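Long-range contact in B-agarase (Saccharophagus degradans, PDB 4BQ2), which hydrolyses agarose chains as an exo-acting beta-agarase of glycoside hydrolase family 50: residues V79-T91 with V97-M109. Sequence-based numbering, arbitrary orientation. Where two conformers were deposited one is given.
Sequences VGDHSTQFYLDVT and VFTRSIDIPVGKM
Val90 lies over one face of the Phe98 ring, its CB 4.0 Å from the ring centroid in a CH-pi contact, while Leu88 CD2 approaches the ring edge. The less usual chi1 of Phe98, 77°, sets CG between backbone N and carbonyl carbon and turns the ring alongside Val90, so that one face meets CB. On the other side of the hairpin the Tyr87 ring carries Ser101 OG over one face, offset toward the rim, with Thr99 CG2 at its edge.

Strands 84-91 and 97-104 run antiparallel, and four hydrogen-bonded pairs join them, from Thr84 with Ile104 to Val90 with Phe98. Ser101 ties side chain to backbone: with OG anti to its own N (chi1 -179°), the hydroxyl donates to Phe86 O at 2.7 Å from above the carbonyl plane, whereas Ile102 N meets the same oxygen in that plane. Ser101 OG also accepts from Gln85 NE2 at 3.0 Å, in the amide plane, so this hydroxyl of a buried residue is gripped by two neighbouring residues of strand 84-91, giving a proton to one and taking one from the other. Farther along, Thr99 OG1 donates to Asp89 OD1 at 2.6 Å.

The hairpin belongs to the CBM-like beta domain, between strands 166-174 and 150-155. Leu88, Phe98 and Ile102 pack against strand 150-155, and Phe86 meets Leu171. Gln85, bonded to Leu667 and His669, and Ser83, bonded to Asp675 at helix 673-688, join the hairpin to the later part of the chain.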
ATOM      1  N   VAL A  79     -15.153  21.122  -8.981  1.00 20.28           N
ATOM      2  CA  VAL A  79     -15.177  22.548  -9.279  1.00 23.68           C
ATOM      3  C   VAL A  79     -14.127  23.153  -8.383  1.00 25.91           C
ATOM      4  O   VAL A  79     -13.898  22.644  -7.286  1.00 24.56           O
ATOM      5  CB  VAL A  79     -16.571  23.148  -8.999  1.00 24.90           C
ATOM      6  CG1 VAL A  79     -16.592  24.639  -9.291  1.00 29.01           C
ATOM      7  CG2 VAL A  79     -17.628  22.436  -9.842  1.00 25.97           C
ATOM      8  N   GLY A  80     -13.461  24.203  -8.863  1.00 25.99           N
ATOM      9  CA  GLY A  80     -12.486  24.914  -8.059  1.00 27.20           C
ATOM     10  C   GLY A  80     -11.051  24.536  -8.356  1.00 26.11           C
ATOM     11  O   GLY A  80     -10.668  24.299  -9.510  1.00 24.99           O
ATOM     12  N   ASP A  81     -10.258  24.477  -7.301  1.00 24.90           N
ATOM     13  CA  ASP A  81      -8.816  24.352  -7.435  1.00 27.00           C
ATOM     14  C   ASP A  81      -8.339  22.895  -7.400  1.00 25.55           C
ATOM     15  O   ASP A  81      -7.255  22.595  -7.886  1.00 27.67           O
ATOM     16  CB  ASP A  81      -8.109  25.162  -6.324  1.00 29.86           C
ATOM     17  CG  ASP A  81      -8.216  26.684  -6.524  1.00 32.56           C
ATOM     18  OD1 ASP A  81      -8.413  27.133  -7.667  1.00 32.95           O
ATOM     19  OD2 ASP A  81      -8.075  27.441  -5.532  1.00 35.90           O
ATOM     20  N   HIS A  82      -9.132  21.993  -6.826  1.00 21.99           N
ATOM     21  CA  HIS A  82      -8.635  20.642  -6.548  1.00 20.30           C
ATOM     22  C   HIS A  82      -9.447  19.543  -7.194  1.00 20.24           C
ATOM     23  O   HIS A  82     -10.655  19.651  -7.280  1.00 18.85           O
ATOM     24  CB  HIS A  82      -8.596  20.432  -5.050  1.00 20.79           C
ATOM     25  CG  HIS A  82      -7.803  21.473  -4.348  1.00 20.06           C
ATOM     26  ND1 HIS A  82      -6.427  21.495  -4.382  1.00 20.62           N
ATOM     27  CD2 HIS A  82      -8.181  22.570  -3.660  1.00 21.31           C
ATOM     28  CE1 HIS A  82      -5.990  22.547  -3.712  1.00 20.40           C
ATOM     29  NE2 HIS A  82      -7.033  23.210  -3.258  1.00 18.81           N
ATOM     30  N   SER A  83      -8.761  18.491  -7.653  1.00 18.47           N
ATOM     31  CA  SER A  83      -9.429  17.275  -8.074  1.00 18.02           C
ATOM     32  C   SER A  83      -9.909  16.588  -6.810  1.00 17.59           C
ATOM     33  O   SER A  83      -9.463  16.932  -5.706  1.00 17.54           O
ATOM     34  CB  SER A  83      -8.494  16.342  -8.867  1.00 18.48           C
ATOM     35  OG  SER A  83      -7.484  15.819  -8.040  1.00 18.89           O
ATOM     36  N   THR A  84     -10.809  15.620  -6.984  1.00 17.62           N
ATOM     37  CA  THR A  84     -11.466  14.914  -5.902  1.00 17.05           C
ATOM     38  C   THR A  84     -11.365  13.422  -6.138  1.00 16.78           C
ATOM     39  O   THR A  84     -11.734  12.942  -7.205  1.00 18.16           O
ATOM     40  CB  THR A  84     -12.994  15.284  -5.875  1.00 17.01           C
ATOM     41  OG1 THR A  84     -13.139  16.695  -5.794  1.00 16.55           O
ATOM     42  CG2 THR A  84     -13.700  14.618  -4.702  1.00 16.22           C
ATOM     43  N   GLN A  85     -10.876  12.678  -5.149  1.00 16.34           N
ATOM     44  CA  GLN A  85     -10.908  11.223  -5.214  1.00 15.62           C
ATOM     45  C   GLN A  85     -12.153  10.781  -4.429  1.00 16.14           C
ATOM     46  O   GLN A  85     -12.233  10.973  -3.200  1.00 15.53           O
ATOM     47  CB  GLN A  85      -9.634  10.579  -4.643  1.00 14.94           C
ATOM     48  CG  GLN A  85      -9.761   9.056  -4.560  1.00 15.40           C
ATOM     49  CD  GLN A  85      -8.544   8.367  -4.004  1.00 15.14           C
ATOM     50  OE1 GLN A  85      -7.574   9.023  -3.588  1.00 15.85           O
ATOM     51  NE2 GLN A  85      -8.604   7.033  -3.916  1.00 14.81           N
ATOM     52  N   PHE A  86     -13.137  10.237  -5.146  1.00 14.85           N
ATOM     53  CA  PHE A  86     -14.321   9.685  -4.533  1.00 16.18           C
ATOM     54  C   PHE A  86     -14.131   8.203  -4.235  1.00 16.47           C
ATOM     55  O   PHE A  86     -13.611   7.434  -5.092  1.00 17.10           O
ATOM     56  CB  PHE A  86     -15.531   9.821  -5.492  1.00 15.87           C
ATOM     57  CG  PHE A  86     -16.458  10.931  -5.145  1.00 17.21           C
ATOM     58  CD1 PHE A  86     -16.607  11.358  -3.802  1.00 17.27           C
ATOM     59  CD2 PHE A  86     -17.233  11.533  -6.131  1.00 17.74           C
ATOM     60  CE1 PHE A  86     -17.513  12.366  -3.474  1.00 17.94           C
ATOM     61  CE2 PHE A  86     -18.128  12.540  -5.816  1.00 18.11           C
ATOM     62  CZ  PHE A  86     -18.256  12.973  -4.485  1.00 18.22           C
ATOM     63  N   TYR A  87     -14.576   7.804  -3.042  1.00 15.56           N
ATOM     64  CA  TYR A  87     -14.754   6.411  -2.701  1.00 14.68           C
ATOM     65  C   TYR A  87     -16.217   6.096  -2.891  1.00 15.75           C
ATOM     66  O   TYR A  87     -17.061   6.796  -2.334  1.00 15.87           O
ATOM     67  CB  TYR A  87     -14.339   6.165  -1.254  1.00 16.20           C
ATOM     68  CG  TYR A  87     -12.834   6.262  -1.059  1.00 15.48           C
ATOM     69  CD1 TYR A  87     -12.239   7.478  -0.776  1.00 16.46           C
ATOM     70  CD2 TYR A  87     -12.029   5.137  -1.178  1.00 16.90           C
ATOM     71  CE1 TYR A  87     -10.847   7.589  -0.596  1.00 16.73           C
ATOM     72  CE2 TYR A  87     -10.643   5.221  -1.007  1.00 17.49           C
ATOM     73  CZ  TYR A  87     -10.067   6.451  -0.720  1.00 17.53           C
ATOM     74  OH  TYR A  87      -8.696   6.515  -0.539  1.00 18.12           O
ATOM     75  N   LEU A  88     -16.519   5.091  -3.725  1.00 16.32           N
ATOM     76  CA  LEU A  88     -17.878   4.659  -3.927  1.00 16.38           C
ATOM     77  C   LEU A  88     -18.024   3.339  -3.165  1.00 16.95           C
ATOM     78  O   LEU A  88     -17.331   2.374  -3.486  1.00 16.54           O
ATOM     79  CB  LEU A  88     -18.168   4.478  -5.431  1.00 15.62           C
ATOM     80  CG  LEU A  88     -19.455   3.686  -5.702  1.00 16.24           C
ATOM     81  CD1 LEU A  88     -20.675   4.557  -5.403  1.00 15.60           C
ATOM     82  CD2 LEU A  88     -19.483   3.129  -7.147  1.00 14.73           C
ATOM     83  N   ASP A  89     -18.880   3.337  -2.142  1.00 17.59           N
ATOM     84  CA  ASP A  89     -19.173   2.136  -1.371  1.00 19.06           C
ATOM     85  C   ASP A  89     -20.636   1.832  -1.587  1.00 19.63           C
ATOM     86  O   ASP A  89     -21.484   2.696  -1.404  1.00 20.90           O
ATOM     87  CB  ASP A  89     -18.937   2.391   0.118  1.00 19.89           C
ATOM     88  CG  ASP A  89     -17.452   2.552   0.456  1.00 22.66           C
ATOM     89  OD1 ASP A  89     -16.784   1.516   0.612  1.00 22.58           O
ATOM     90  OD2 ASP A  89     -16.971   3.713   0.551  1.00 23.36           O
ATOM     91  N   VAL A  90     -20.918   0.596  -1.985  1.00 19.68           N
ATOM     92  CA  VAL A  90     -22.272   0.170  -2.253  1.00 19.65           C
ATOM     93  C   VAL A  90     -22.517  -1.005  -1.313  1.00 20.08           C
ATOM     94  O   VAL A  90     -21.750  -1.963  -1.307  1.00 20.45           O
ATOM     95  CB  VAL A  90     -22.445  -0.240  -3.735  1.00 19.97           C
ATOM     96  CG1 VAL A  90     -23.857  -0.735  -4.004  1.00 18.15           C
ATOM     97  CG2 VAL A  90     -22.129   0.941  -4.655  1.00 18.63           C
ATOM     98  N   THR A  91     -23.560  -0.884  -0.483  1.00 21.12           N
ATOM     99  CA  THR A  91     -23.880  -1.873   0.561  1.00 21.93           C
ATOM    100  C   THR A  91     -25.234  -2.541   0.281  1.00 22.08           C
ATOM    101  O   THR A  91     -26.198  -1.864  -0.095  1.00 21.21           O
ATOM    102  CB  THR A  91     -23.866  -1.209   1.958  1.00 24.30           C
ATOM    103  OG1 THR A  91     -22.580  -0.615   2.173  1.00 22.68           O
ATOM    104  CG2 THR A  91     -24.086  -2.233   3.076  1.00 24.77           C
ATOM    105  N   VAL A  97     -20.477  -5.300   1.135  1.00 21.38           N
ATOM    106  CA  VAL A  97     -20.049  -3.982   0.615  1.00 21.42           C
ATOM    107  C   VAL A  97     -18.938  -4.164  -0.402  1.00 22.22           C
ATOM    108  O   VAL A  97     -18.066  -5.043  -0.236  1.00 22.29           O
ATOM    109  CB  VAL A  97     -19.405  -3.045   1.685  1.00 24.46           C
ATOM    110  CG1 VAL A  97     -19.527  -1.582   1.270  1.00 23.30           C
ATOM    111  CG2 VAL A  97     -19.935  -3.260   3.087  1.00 28.45           C
ATOM    112  N   PHE A  98     -18.926  -3.313  -1.428  1.00 21.39           N
ATOM    113  CA  PHE A  98     -17.761  -3.220  -2.306  1.00 20.44           C
ATOM    114  C   PHE A  98     -17.350  -1.779  -2.378  1.00 19.45           C
ATOM    115  O   PHE A  98     -18.191  -0.885  -2.191  1.00 18.07           O
ATOM    116  CB  PHE A  98     -17.976  -3.852  -3.711  1.00 20.54           C
ATOM    117  CG  PHE A  98     -18.802  -3.015  -4.685  1.00 20.69           C
ATOM    118  CD1 PHE A  98     -18.334  -1.779  -5.184  1.00 21.50           C
ATOM    119  CD2 PHE A  98     -20.013  -3.493  -5.172  1.00 20.62           C
ATOM    120  CE1 PHE A  98     -19.090  -1.032  -6.087  1.00 21.67           C
ATOM    121  CE2 PHE A  98     -20.762  -2.767  -6.090  1.00 20.98           C
ATOM    122  CZ  PHE A  98     -20.309  -1.533  -6.539  1.00 22.28           C
ATOM    123  N   THR A  99     -16.052  -1.563  -2.623  1.00 19.90           N
ATOM    124  CA  THR A  99     -15.486  -0.212  -2.696  1.00 19.44           C
ATOM    125  C   THR A  99     -14.784  -0.047  -4.039  1.00 19.45           C
ATOM    126  O   THR A  99     -13.904  -0.838  -4.399  1.00 19.96           O
ATOM    127  CB  THR A  99     -14.437   0.031  -1.563  1.00 20.43           C
ATOM    128  OG1 THR A  99     -15.033  -0.209  -0.286  1.00 21.65           O
ATOM    129  CG2 THR A  99     -13.918   1.474  -1.587  1.00 19.78           C
ATOM    130  N   ARG A 100     -15.150   1.002  -4.763  1.00 19.15           N
ATOM    131  CA  ARG A 100     -14.387   1.404  -5.944  1.00 18.15           C
ATOM    132  C   ARG A 100     -14.036   2.847  -5.723  1.00 17.49           C
ATOM    133  O   ARG A 100     -14.608   3.500  -4.871  1.00 16.89           O
ATOM    134  CB  ARG A 100     -15.206   1.239  -7.237  1.00 19.23           C
ATOM    135  CG  ARG A 100     -15.516  -0.200  -7.626  1.00 21.00           C
ATOM    136  CD  ARG A 100     -15.955  -0.296  -9.104  1.00 22.83           C
ATOM    137  NE  ARG A 100     -16.207  -1.692  -9.476  1.00 22.80           N
ATOM    138  CZ  ARG A 100     -15.572  -2.374 -10.434  1.00 23.40           C
ATOM    139  NH1 ARG A 100     -14.637  -1.801 -11.194  1.00 22.68           N
ATOM    140  NH2 ARG A 100     -15.906  -3.657 -10.645  1.00 21.49           N
ATOM    141  N   SER A 101     -13.089   3.355  -6.493  1.00 16.55           N
ATOM    142  CA  SER A 101     -12.681   4.730  -6.327  1.00 16.19           C
ATOM    143  C   SER A 101     -12.084   5.233  -7.625  1.00 16.20           C
ATOM    144  O   SER A 101     -11.607   4.419  -8.475  1.00 15.49           O
ATOM    145  CB  SER A 101     -11.639   4.844  -5.177  1.00 15.10           C
ATOM    146  OG  SER A 101     -11.261   6.207  -5.008  1.00 16.50           O
ATOM    147  N   ILE A 102     -12.093   6.557  -7.792  0.50 16.16           N
ATOM    148  CA  ILE A 102     -11.492   7.183  -8.978  0.50 16.32           C
ATOM    149  C   ILE A 102     -11.246   8.664  -8.705  0.50 16.26           C
ATOM    150  O   ILE A 102     -11.820   9.233  -7.763  0.50 16.97           O
ATOM    151  CB  ILE A 102     -12.391   6.971 -10.239  0.50 16.35           C
ATOM    152  CG1 ILE A 102     -11.631   7.289 -11.522  0.50 16.63           C
ATOM    153  CG2 ILE A 102     -13.683   7.781 -10.139  0.50 16.47           C
ATOM    154  CD1 ILE A 102     -10.435   6.390 -11.718  0.50 16.20           C
ATOM    155  N   ASP A 103     -10.383   9.287  -9.505  1.00 16.05           N
ATOM    156  CA  ASP A 103     -10.169  10.736  -9.461  1.00 15.74           C
ATOM    157  C   ASP A 103     -11.258  11.423 -10.267  1.00 16.32           C
ATOM    158  O   ASP A 103     -11.661  10.900 -11.309  1.00 15.12           O
ATOM    159  CB  ASP A 103      -8.836  11.099 -10.145  1.00 16.18           C
ATOM    160  CG  ASP A 103      -8.788  10.663 -11.594  1.00 17.02           C
ATOM    161  OD1 ASP A 103      -8.716   9.430 -11.835  1.00 16.40           O
ATOM    162  OD2 ASP A 103      -8.834  11.563 -12.490  1.00 16.91           O
ATOM    163  N   ILE A 104     -11.720  12.573  -9.771  1.00 15.93           N
ATOM    164  CA  ILE A 104     -12.671  13.431 -10.468  1.00 16.94           C
ATOM    165  C   ILE A 104     -11.972  14.746 -10.761  1.00 17.17           C
ATOM    166  O   ILE A 104     -11.766  15.578  -9.856  1.00 19.08           O
ATOM    167  CB  ILE A 104     -13.958  13.702  -9.657  1.00 16.16           C
ATOM    168  CG1 ILE A 104     -14.512  12.413  -9.016  1.00 16.28           C
ATOM    169  CG2 ILE A 104     -14.953  14.442 -10.539  1.00 17.19           C
ATOM    170  CD1 ILE A 104     -14.922  11.282  -9.987  1.00 16.27           C
ATOM    171  N   PRO A 105     -11.562  14.938 -12.026  1.00 17.25           N
ATOM    172  CA  PRO A 105     -10.868  16.170 -12.397  1.00 17.21           C
ATOM    173  C   PRO A 105     -11.796  17.374 -12.431  1.00 16.92           C
ATOM    174  O   PRO A 105     -13.007  17.213 -12.562  1.00 17.80           O
ATOM    175  CB  PRO A 105     -10.334  15.880 -13.830  1.00 16.20           C
ATOM    176  CG  PRO A 105     -10.344  14.391 -13.947  1.00 17.71           C
ATOM    177  CD  PRO A 105     -11.520  13.935 -13.108  1.00 16.44           C
ATOM    178  N   VAL A 106     -11.213  18.558 -12.270  1.00 18.96           N
ATOM    179  CA  VAL A 106     -11.887  19.836 -12.549  1.00 21.76           C
ATOM    180  C   VAL A 106     -11.921  19.985 -14.071  1.00 24.49           C
ATOM    181  O   VAL A 106     -11.017  19.508 -14.750  1.00 26.97           O
ATOM    182  CB  VAL A 106     -11.104  21.010 -11.930  1.00 23.35           C
ATOM    183  CG1 VAL A 106     -11.786  22.334 -12.204  1.00 25.71           C
ATOM    184  CG2 VAL A 106     -10.976  20.842 -10.431  1.00 23.30           C
ATOM    185  N   GLY A 107     -12.956  20.599 -14.622  1.00 24.50           N
ATOM    186  CA  GLY A 107     -12.997  20.782 -16.072  1.00 28.56           C
ATOM    187  C   GLY A 107     -14.290  20.272 -16.646  1.00 28.70           C
ATOM    188  O   GLY A 107     -15.347  20.663 -16.184  1.00 30.89           O
ATOM    189  N   LYS A 108     -14.228  19.399 -17.648  1.00 27.89           N
ATOM    190  CA  LYS A 108     -15.454  18.952 -18.285  1.00 28.87           C
ATOM    191  C   LYS A 108     -16.056  17.781 -17.534  1.00 26.69           C
ATOM    192  O   LYS A 108     -15.350  16.903 -17.070  1.00 26.59           O
ATOM    193  CB  LYS A 108     -15.231  18.601 -19.758  1.00 33.64           C
ATOM    194  CG  LYS A 108     -15.336  19.792 -20.707  1.00 37.11           C
ATOM    195  CD  LYS A 108     -14.221  20.805 -20.483  1.00 40.73           C
ATOM    196  CE  LYS A 108     -14.034  21.707 -21.699  1.00 46.14           C
ATOM    197  NZ  LYS A 108     -13.836  20.880 -22.932  1.00 46.80           N
ATOM    198  N   MET A 109     -17.370  17.782 -17.404  1.00 27.31           N
ATOM    199  CA  MET A 109     -18.038  16.673 -16.743  1.00 25.79           C
ATOM    200  C   MET A 109     -17.783  15.395 -17.526  1.00 25.12           C
ATOM    201  O   MET A 109     -17.707  15.442 -18.748  1.00 22.05           O
ATOM    202  CB  MET A 109     -19.521  16.959 -16.685  1.00 28.05           C
ATOM    203  CG  MET A 109     -20.305  15.758 -16.203  1.00 29.39           C
ATOM    204  SD  MET A 109     -21.657  16.324 -15.212  1.00 38.87           S
ATOM    205  CE  MET A 109     -20.773  16.932 -13.809  1.00 30.58           C
TER